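Local structure of inner membrane protein (Salmonella typhimurium LT2, 2QJV) at residues Ile121-Glu129 against Arg138-Asp146; Glu157-Trp168 against Pro230-Tyr241. The protein is an uncharacterised IolB-like protein of the cupin clan that binds nickel and is probably a sugar isomerase, perhaps of glucuronate. The protein carries 2 engineered substitutions. All blocks are in the same frame, centred on the assembly; numbering follows the deposited sequence.

Contact 1: Ile121-Glu129 against Arg138-Asp146; sequences ISPQEVGVE and RLVHNILPD
V128 and H141 sit opposite each other as a non-hydrogen-bonded pair between antiparallel strands 127-129 and 138-142. On one side of this pair E129 and V140 exchange two backbone bonds, E129 N to V140 O at 2.9 Å and V140 N to E129 O at 2.7 Å. On the other side G127 and N142 are held less evenly: N142 N gives G127 O a bond of 2.8 Å, whereas the return bond from G127 N to N142 O is weak.

The close packing centres on buried V126 and H141, where V126 CG1 lies 3.6 Å from H141 CB. V128, itself exposed, packs down on two buried residues: its CG1 branch, trans to the backbone N (chi1 173°), reaches L139 CD1 at 3.7 Å, while CG2 lies 3.8 Å from H141 CD2. The ring's ND1 is hydrogen-bonded to E157 OE2 in the next strand. On the face shared by E129 and V140 the two side chains run alongside each other, CG against CB, and the carboxylate of E129 goes on to a salt bridge with R131.

I121 is also buried, its CG2 3.6 Å from I143 O, though its side chain meets that of L144 only loosely, CD1 to CD1 at 4.4 Å. The solvent side is at exposed E125: one water lies between E125 O and I143 O, another between E125 O and N142 O, where 138-146 turns its corner. The whole is a β-hairpin, with 127-131 as an outermost strand of a five-stranded antiparallel sheet in this cupin-family chain.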
loop_
_atom_site.group_PDB
_atom_site.type_symbol
_atom_site.label_atom_id
_atom_site.label_comp_id
_atom_site.label_asym_id
_atom_site.label_seq_id
_atom_site.Cartn_x
_atom_site.Cartn_y
_atom_site.Cartn_z
ATOM N N ILE A 121 30.010 21.938 23.987
ATOM C CA ILE A 121 29.418 20.980 24.931
ATOM C C ILE A 121 30.405 19.809 24.927
ATOM O O ILE A 121 30.325 18.893 24.110
ATOM C CB ILE A 121 27.990 20.507 24.587
ATOM C CG1 ILE A 121 27.033 21.691 24.330
ATOM C CG2 ILE A 121 27.481 19.555 25.731
ATOM C CD1 ILE A 121 25.706 21.293 23.676
ATOM N N SER A 122 31.356 19.863 25.845
ATOM C CA SER A 122 32.362 18.826 25.959
ATOM C C SER A 122 31.810 17.638 26.768
ATOM O O SER A 122 30.741 17.745 27.366
ATOM C CB SER A 122 33.616 19.388 26.617
ATOM O OG SER A 122 33.481 19.529 28.007
ATOM N N PRO A 123 32.516 16.490 26.759
ATOM C CA PRO A 123 32.076 15.343 27.561
ATOM C C PRO A 123 31.735 15.677 29.025
ATOM O O PRO A 123 30.806 15.101 29.578
ATOM C CB PRO A 123 33.281 14.389 27.474
ATOM C CG PRO A 123 33.800 14.639 26.134
ATOM C CD PRO A 123 33.688 16.143 25.945
ATOM N N GLN A 124 32.470 16.630 29.609
ATOM C CA GLN A 124 32.267 17.104 30.973
ATOM C C GLN A 124 30.912 17.831 31.172
ATOM O O GLN A 124 30.449 17.940 32.288
ATOM C CB GLN A 124 33.455 18.017 31.416
ATOM C CG GLN A 124 34.791 17.275 31.590
ATOM C CD GLN A 124 35.367 16.647 30.307
ATOM O OE1 GLN A 124 35.460 17.291 29.232
ATOM N NE2 GLN A 124 35.772 15.376 30.424
ATOM N N GLU A 125 30.298 18.321 30.103
ATOM C CA GLU A 125 28.973 18.959 30.185
ATOM C C GLU A 125 27.827 18.027 29.772
ATOM O O GLU A 125 26.693 18.461 29.743
ATOM C CB GLU A 125 28.902 20.237 29.331
ATOM C CG GLU A 125 29.623 21.462 29.929
ATOM C CD GLU A 125 31.072 21.475 29.612
ATOM O OE1 GLU A 125 31.409 21.453 28.408
ATOM O OE2 GLU A 125 31.881 21.539 30.571
ATOM N N VAL A 126 28.131 16.770 29.439
ATOM C CA VAL A 126 27.126 15.777 29.024
ATOM C C VAL A 126 26.702 14.970 30.243
ATOM O O VAL A 126 27.550 14.386 30.908
ATOM C CB VAL A 126 27.701 14.806 27.957
ATOM C CG1 VAL A 126 26.695 13.675 27.619
ATOM C CG2 VAL A 126 28.171 15.562 26.713
ATOM N N GLY A 127 25.407 14.948 30.561
ATOM C CA GLY A 127 24.914 14.133 31.661
ATOM C C GLY A 127 24.869 12.653 31.258
ATOM O O GLY A 127 24.243 12.315 30.267
ATOM N N VAL A 128 25.563 11.808 32.020
ATOM C CA VAL A 128 25.652 10.363 31.790
ATOM C C VAL A 128 24.748 9.676 32.790
ATOM O O VAL A 128 24.813 9.961 33.983
ATOM C CB VAL A 128 27.096 9.844 31.923
ATOM C CG1 VAL A 128 27.144 8.315 31.847
ATOM C CG2 VAL A 128 28.035 10.504 30.866
ATOM N N GLU A 129 23.862 8.807 32.303
ATOM C CA GLU A 129 22.949 8.059 33.166
ATOM C C GLU A 129 22.640 6.682 32.576
ATOM O O GLU A 129 22.734 6.464 31.371
ATOM C CB GLU A 129 21.653 8.846 33.456
ATOM C CG GLU A 129 20.882 9.259 32.237
ATOM C CD GLU A 129 19.510 9.917 32.537
ATOM O OE1 GLU A 129 19.105 9.956 33.726
ATOM O OE2 GLU A 129 18.842 10.383 31.568
ATOM N N ARG A 138 19.963 0.709 29.532
ATOM C CA ARG A 138 20.630 1.469 28.516
ATOM C C ARG A 138 21.556 2.546 29.122
ATOM O O ARG A 138 21.391 2.939 30.266
ATOM C CB ARG A 138 19.548 2.132 27.657
ATOM C CG ARG A 138 18.576 1.118 27.107
ATOM C CD ARG A 138 17.133 1.580 27.212
ATOM N NE ARG A 138 16.592 1.666 28.559
ATOM C CZ ARG A 138 15.364 2.096 28.849
ATOM N NH1 ARG A 138 14.538 2.513 27.901
ATOM N NH2 ARG A 138 14.958 2.130 30.108
ATOM N N LEU A 139 22.574 2.919 28.374
ATOM C CA LEU A 139 23.457 3.998 28.716
ATOM C C LEU A 139 22.905 5.186 27.941
ATOM O O LEU A 139 22.668 5.087 26.739
ATOM C CB LEU A 139 24.916 3.677 28.348
ATOM C CG LEU A 139 25.934 4.805 28.383
ATOM C CD1 LEU A 139 26.086 5.367 29.823
ATOM C CD2 LEU A 139 27.261 4.303 27.858
ATOM N N VAL A 140 22.722 6.316 28.635
ATOM C CA VAL A 140 22.163 7.533 28.075
ATOM C C VAL A 140 23.147 8.715 28.308
ATOM O O VAL A 140 23.678 8.870 29.407
ATOM C CB VAL A 140 20.758 7.809 28.688
ATOM C CG1 VAL A 140 20.114 9.128 28.160
ATOM C CG2 VAL A 140 19.831 6.568 28.502
ATOM N N HIS A 141 23.437 9.437 27.226
ATOM C CA HIS A 141 24.238 10.661 27.208
ATOM C C HIS A 141 23.356 11.840 26.822
ATOM O O HIS A 141 22.939 12.000 25.649
ATOM C CB HIS A 141 25.415 10.586 26.229
ATOM C CG HIS A 141 26.451 9.543 26.555
ATOM N ND1 HIS A 141 27.312 9.050 25.598
ATOM C CD2 HIS A 141 26.751 8.888 27.705
ATOM C CE1 HIS A 141 28.122 8.165 26.155
ATOM N NE2 HIS A 141 27.796 8.035 27.433
ATOM N N ASN A 142 23.036 12.669 27.820
ATOM C CA ASN A 142 22.228 13.884 27.603
ATOM C C ASN A 142 23.100 15.032 27.107
ATOM O O ASN A 142 23.661 15.816 27.895
ATOM C CB ASN A 142 21.452 14.245 28.885
ATOM C CG ASN A 142 20.391 13.201 29.225
ATOM O OD1 ASN A 142 20.449 12.535 30.274
ATOM N ND2 ASN A 142 19.443 13.023 28.320
ATOM N N ILE A 143 23.249 15.073 25.784
ATOM C CA ILE A 143 24.039 16.096 25.095
ATOM C C ILE A 143 23.419 17.506 25.273
ATOM O O ILE A 143 24.108 18.444 25.636
ATOM C CB ILE A 143 24.241 15.762 23.596
ATOM C CG1 ILE A 143 25.110 14.498 23.451
ATOM C CG2 ILE A 143 24.844 16.998 22.830
ATOM C CD1 ILE A 143 25.124 13.892 22.064
ATOM N N LEU A 144 22.120 17.621 25.053
ATOM C CA LEU A 144 21.430 18.880 25.122
ATOM C C LEU A 144 20.016 18.684 25.677
ATOM O O LEU A 144 19.040 18.622 24.924
ATOM C CB LEU A 144 21.439 19.579 23.755
ATOM C CG LEU A 144 20.939 21.043 23.702
ATOM C CD1 LEU A 144 21.500 21.901 24.858
ATOM C CD2 LEU A 144 21.260 21.618 22.318
ATOM N N PRO A 145 19.917 18.500 27.000
ATOM C CA PRO A 145 18.613 18.284 27.639
ATOM C C PRO A 145 17.833 19.572 27.886
ATOM O O PRO A 145 18.380 20.662 27.731
ATOM C CB PRO A 145 18.984 17.668 28.973
ATOM C CG PRO A 145 20.358 18.228 29.278
ATOM C CD PRO A 145 21.018 18.479 27.978
ATOM N N ASP A 146 16.589 19.438 28.350
ATOM C CA ASP A 146 15.744 20.621 28.618
ATOM C C ASP A 146 16.167 21.441 29.848
ATOM O O ASP A 146 15.680 22.543 30.020
ATOM C CB ASP A 146 14.235 20.271 28.648
ATOM C CG ASP A 146 13.786 19.389 29.828
ATOM O OD1 ASP A 146 14.543 19.124 30.800
ATOM O OD2 ASP A 146 12.583 18.985 29.760
HETATM O O HOH W 1 24.613 19.801 27.741
HETATM O O HOH W 2 24.094 17.882 29.632
#

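Contact 2: Glu157-Trp168 against Pro230-Tyr241; sequences EVYTNAGATSSW and PVATIAGYDNYY. Engineered in segment 157-168: A162 (natural residue Glu), A164 (natural residue Asp).
Y240 turns the edge of its ring onto a face of Y159 in a T-shaped pair, the planes 66° apart and Y240 CD2 3.6 Å above the Y159 plane, offset toward the rim. The carboxylate of E157 sits at another part of the Y240 edge, where Y240 OH donates to E157 OE1 (2.7 Å), approaching from the anti side but tilted 29° out of the carboxylate plane. E157 OE2 forms a salt bridge with R75, and the Y159 hydroxyl bonds to P78 O.

Y241 presents a different set of neighbours: V158 O lies over one face, S166 OG is at the edge in the plane of the ring, and V158 CB packs 3.6 Å from Y241 CE1. With CG set between the backbone N and the carbonyl carbon (chi1 51°), the ring runs alongside V158 and carries its hydroxyl to S166 OG, a 2.8 Å hydrogen bond in which either could be the donor. S167 OG lies 2.9 Å from Y241 OH, but Y188 OH competes for it. S166 OG also bonds to T160 OG1 (2.7 Å).

Between the two runs of strand pairing, T233 closes the bend. Its OG1 donates to A164 O (2.7 Å) on a lone pair in the carbonyl plane, and T233 N uses the same oxygen, so two bonds hold it. D238 OD1 accepts A162 N through its anti lone pair, at 2.9 Å. A162 and A164 are both engineered residues. Farther on, W168 crosses P230 and gives its NE1 to A235 O of the second subunit.

A largely buried polar network, the hydroxyls of T160, S166 and Y241 with a water that also bonds V158 O and N239 OD1, thus links the pairing of 157-160 with 238-241 to that of 165-166 with 231-233, and gives these inward-lying polar groups partners.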
loop_
_atom_site.group_PDB
_atom_site.type_symbol
_atom_site.label_atom_id
_atom_site.label_comp_id
_atom_site.label_asym_id
_atom_site.label_seq_id
_atom_site.Cartn_x
_atom_site.Cartn_y
_atom_site.Cartn_z
ATOM N N GLU A 157 21.857 10.774 23.075
ATOM C CA GLU A 157 22.332 9.543 22.435
ATOM C C GLU A 157 22.150 8.387 23.464
ATOM O O GLU A 157 22.329 8.548 24.684
ATOM C CB GLU A 157 23.743 9.693 21.814
ATOM C CG GLU A 157 24.854 9.881 22.771
ATOM C CD GLU A 157 26.212 10.105 22.143
ATOM O OE1 GLU A 157 26.344 10.337 20.912
ATOM O OE2 GLU A 157 27.141 10.166 22.941
ATOM N N VAL A 158 21.739 7.226 22.954
ATOM C CA VAL A 158 21.430 6.051 23.745
ATOM C C VAL A 158 22.094 4.781 23.176
ATOM O O VAL A 158 22.159 4.612 21.949
ATOM C CB VAL A 158 19.878 5.850 23.819
ATOM C CG1 VAL A 158 19.498 4.608 24.669
ATOM C CG2 VAL A 158 19.185 7.121 24.348
ATOM N N TYR A 159 22.602 3.945 24.092
ATOM C CA TYR A 159 23.250 2.674 23.793
ATOM C C TYR A 159 22.412 1.561 24.337
ATOM O O TYR A 159 22.164 1.488 25.533
ATOM C CB TYR A 159 24.638 2.560 24.405
ATOM C CG TYR A 159 25.597 3.578 23.917
ATOM C CD1 TYR A 159 25.578 4.877 24.420
ATOM C CD2 TYR A 159 26.563 3.241 23.000
ATOM C CE1 TYR A 159 26.476 5.822 23.986
ATOM C CE2 TYR A 159 27.460 4.176 22.555
ATOM C CZ TYR A 159 27.437 5.454 23.057
ATOM O OH TYR A 159 28.334 6.372 22.581
ATOM N N THR A 160 21.981 0.680 23.429
ATOM C CA THR A 160 21.132 -0.448 23.759
ATOM C C THR A 160 21.880 -1.726 23.372
ATOM O O THR A 160 22.061 -2.016 22.205
ATOM C CB THR A 160 19.736 -0.351 23.084
ATOM O OG1 THR A 160 19.188 0.965 23.275
ATOM C CG2 THR A 160 18.740 -1.448 23.663
ATOM N N ASN A 161 22.271 -2.502 24.362
ATOM C CA ASN A 161 22.984 -3.765 24.080
ATOM C C ASN A 161 22.065 -4.820 23.469
ATOM O O ASN A 161 20.838 -4.807 23.693
ATOM C CB ASN A 161 23.724 -4.230 25.328
ATOM C CG ASN A 161 24.846 -3.268 25.717
ATOM O OD1 ASN A 161 25.261 -2.388 24.936
ATOM N ND2 ASN A 161 25.344 -3.441 26.902
ATOM N N ALA A 162 22.661 -5.658 22.613
ATOM C CA ALA A 162 21.937 -6.675 21.837
ATOM C C ALA A 162 21.022 -7.497 22.749
ATOM O O ALA A 162 21.485 -8.060 23.751
ATOM C CB ALA A 162 22.913 -7.581 21.074
ATOM N N GLY A 163 19.745 -7.535 22.349
ATOM C CA GLY A 163 18.693 -8.228 23.086
ATOM C C GLY A 163 17.697 -7.252 23.706
ATOM O O GLY A 163 16.456 -7.394 23.482
ATOM N N ALA A 164 18.253 -6.204 24.359
ATOM C CA ALA A 164 17.482 -5.240 25.132
ATOM C C ALA A 164 16.535 -4.399 24.273
ATOM O O ALA A 164 16.733 -4.177 23.058
ATOM C CB ALA A 164 18.423 -4.303 25.935
ATOM N N THR A 165 15.519 -3.879 24.956
ATOM C CA THR A 165 14.514 -2.987 24.375
ATOM C C THR A 165 14.718 -1.569 24.945
ATOM O O THR A 165 14.890 -1.424 26.147
ATOM C CB THR A 165 13.079 -3.469 24.700
ATOM O OG1 THR A 165 13.019 -4.894 24.642
ATOM C CG2 THR A 165 12.055 -2.826 23.734
ATOM N N SER A 166 14.718 -0.553 24.078
ATOM C CA SER A 166 14.870 0.846 24.503
ATOM C C SER A 166 13.714 1.692 23.933
ATOM O O SER A 166 12.879 1.169 23.181
ATOM C CB SER A 166 16.283 1.414 24.186
ATOM O OG SER A 166 16.571 1.391 22.835
ATOM N N SER A 167 13.648 2.975 24.346
ATOM C CA SER A 167 12.472 3.827 24.102
ATOM C C SER A 167 11.221 3.017 24.584
ATOM O O SER A 167 10.142 3.042 23.997
ATOM C CB SER A 167 12.390 4.307 22.646
ATOM O OG SER A 167 13.609 4.993 22.314
ATOM N N TRP A 168 11.418 2.377 25.717
ATOM C CA TRP A 168 10.517 1.398 26.250
ATOM C C TRP A 168 10.640 1.419 27.763
ATOM O O TRP A 168 11.742 1.481 28.269
ATOM C CB TRP A 168 10.887 0.011 25.663
ATOM C CG TRP A 168 10.084 -1.117 26.198
ATOM C CD1 TRP A 168 10.473 -2.014 27.148
ATOM C CD2 TRP A 168 8.746 -1.473 25.823
ATOM N NE1 TRP A 168 9.461 -2.912 27.390
ATOM C CE2 TRP A 168 8.390 -2.612 26.591
ATOM C CE3 TRP A 168 7.821 -0.957 24.900
ATOM C CZ2 TRP A 168 7.130 -3.227 26.488
ATOM C CZ3 TRP A 168 6.580 -1.555 24.797
ATOM C CH2 TRP A 168 6.237 -2.689 25.580
ATOM N N PRO A 230 9.032 2.303 20.386
ATOM C CA PRO A 230 10.103 1.447 20.954
ATOM C C PRO A 230 11.058 0.814 19.919
ATOM O O PRO A 230 10.680 0.597 18.744
ATOM C CB PRO A 230 9.316 0.346 21.697
ATOM C CG PRO A 230 8.021 0.280 20.934
ATOM C CD PRO A 230 7.710 1.693 20.564
ATOM N N VAL A 231 12.274 0.532 20.396
ATOM C CA VAL A 231 13.334 -0.104 19.640
ATOM C C VAL A 231 13.639 -1.493 20.234
ATOM O O VAL A 231 14.043 -1.623 21.407
ATOM C CB VAL A 231 14.607 0.757 19.654
ATOM C CG1 VAL A 231 15.809 0.005 19.040
ATOM C CG2 VAL A 231 14.354 2.139 18.981
ATOM N N ALA A 232 13.460 -2.523 19.415
ATOM C CA ALA A 232 13.797 -3.905 19.788
ATOM C C ALA A 232 15.095 -4.314 19.079
ATOM O O ALA A 232 15.158 -4.384 17.851
ATOM C CB ALA A 232 12.649 -4.906 19.493
ATOM N N THR A 233 16.133 -4.560 19.861
ATOM C CA THR A 233 17.413 -4.997 19.322
ATOM C C THR A 233 17.443 -6.541 19.161
ATOM O O THR A 233 16.667 -7.276 19.760
ATOM C CB THR A 233 18.648 -4.481 20.177
ATOM O OG1 THR A 233 18.660 -5.134 21.425
ATOM C CG2 THR A 233 18.623 -2.957 20.377
ATOM N N ILE A 234 18.417 -6.988 18.370
ATOM C CA ILE A 234 18.617 -8.344 17.908
ATOM C C ILE A 234 19.922 -8.922 18.452
ATOM O O ILE A 234 20.961 -8.254 18.392
ATOM C CB ILE A 234 18.657 -8.286 16.314
ATOM C CG1 ILE A 234 17.289 -7.813 15.765
ATOM C CG2 ILE A 234 19.073 -9.567 15.674
ATOM C CD1 ILE A 234 16.127 -8.679 16.112
ATOM N N ALA A 235 19.857 -10.131 19.001
ATOM C CA ALA A 235 21.031 -10.855 19.515
ATOM C C ALA A 235 22.224 -10.763 18.538
ATOM O O ALA A 235 22.088 -11.027 17.335
ATOM C CB ALA A 235 20.701 -12.313 19.820
ATOM N N GLY A 236 23.392 -10.404 19.072
ATOM C CA GLY A 236 24.607 -10.254 18.271
ATOM C C GLY A 236 24.909 -8.856 17.788
ATOM O O GLY A 236 26.061 -8.546 17.481
ATOM N N TYR A 237 23.898 -7.988 17.752
ATOM C CA TYR A 237 24.059 -6.616 17.266
ATOM C C TYR A 237 23.703 -5.532 18.267
ATOM O O TYR A 237 22.528 -5.235 18.520
ATOM C CB TYR A 237 23.261 -6.407 15.981
ATOM C CG TYR A 237 23.745 -7.310 14.878
ATOM C CD1 TYR A 237 24.992 -7.092 14.280
ATOM C CD2 TYR A 237 22.968 -8.370 14.413
ATOM C CE1 TYR A 237 25.444 -7.906 13.270
ATOM C CE2 TYR A 237 23.452 -9.223 13.390
ATOM C CZ TYR A 237 24.675 -8.977 12.846
ATOM O OH TYR A 237 25.130 -9.795 11.828
ATOM N N ASP A 238 24.757 -4.963 18.838
ATOM C CA ASP A 238 24.630 -3.808 19.726
ATOM C C ASP A 238 24.139 -2.590 18.898
ATOM O O ASP A 238 24.450 -2.428 17.701
ATOM C CB ASP A 238 25.937 -3.478 20.456
ATOM C CG ASP A 238 26.324 -4.484 21.505
ATOM O OD1 ASP A 238 25.476 -5.190 22.094
ATOM O OD2 ASP A 238 27.531 -4.556 21.729
ATOM N N ASN A 239 23.318 -1.768 19.535
ATOM C CA ASN A 239 22.699 -0.606 18.917
ATOM C C ASN A 239 23.086 0.699 19.643
ATOM O O ASN A 239 23.417 0.713 20.827
ATOM C CB ASN A 239 21.167 -0.830 18.856
ATOM C CG ASN A 239 20.345 0.370 18.316
ATOM O OD1 ASN A 239 19.589 0.952 19.096
ATOM N ND2 ASN A 239 20.449 0.720 16.993
ATOM N N TYR A 240 23.096 1.761 18.857
ATOM C CA TYR A 240 23.299 3.106 19.264
ATOM C C TYR A 240 22.325 3.944 18.440
ATOM O O TYR A 240 22.059 3.629 17.275
ATOM C CB TYR A 240 24.753 3.550 18.990
ATOM C CG TYR A 240 24.975 5.044 18.924
ATOM C CD1 TYR A 240 24.727 5.742 17.729
ATOM C CD2 TYR A 240 25.407 5.771 20.025
ATOM C CE1 TYR A 240 24.882 7.106 17.640
ATOM C CE2 TYR A 240 25.623 7.148 19.935
ATOM C CZ TYR A 240 25.354 7.816 18.734
ATOM O OH TYR A 240 25.534 9.177 18.581
ATOM N N TYR A 241 21.764 4.979 19.051
ATOM C CA TYR A 241 21.069 6.012 18.282
ATOM C C TYR A 241 21.217 7.399 18.880
ATOM O O TYR A 241 21.331 7.568 20.095
ATOM C CB TYR A 241 19.576 5.690 18.005
ATOM C CG TYR A 241 18.741 5.294 19.205
ATOM C CD1 TYR A 241 18.246 6.260 20.101
ATOM C CD2 TYR A 241 18.415 3.953 19.428
ATOM C CE1 TYR A 241 17.475 5.902 21.178
ATOM C CE2 TYR A 241 17.650 3.583 20.504
ATOM C CZ TYR A 241 17.170 4.567 21.385
ATOM O OH TYR A 241 16.376 4.205 22.447
HETATM O O HOH W 3 20.592 2.231 21.375
HETATM O O HOH W 4 25.229 -0.696 22.475
#

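Overall arrangement
Contacts 1 and 2 follow one another along the chain, and their centres lie 18 Å apart. Strands 138-142 and 154-160 are neighbours in one antiparallel sheet, so each contact supplies one of them, and L139 O is 2.9 Å from Y159 N across the seam. At the far end R138 NH1 makes a weak bond to W168 O. Both contacts approach bound nickel, more closely in contact 2, where the side chain of S167 is about 6 Å from a nickel ion; in contact 1 the side chain of R138 is about 10 Å from a bound nickel ion. H171, H173, E186 and H229 form a nickel site, with H229 directly preceding segment 230-241.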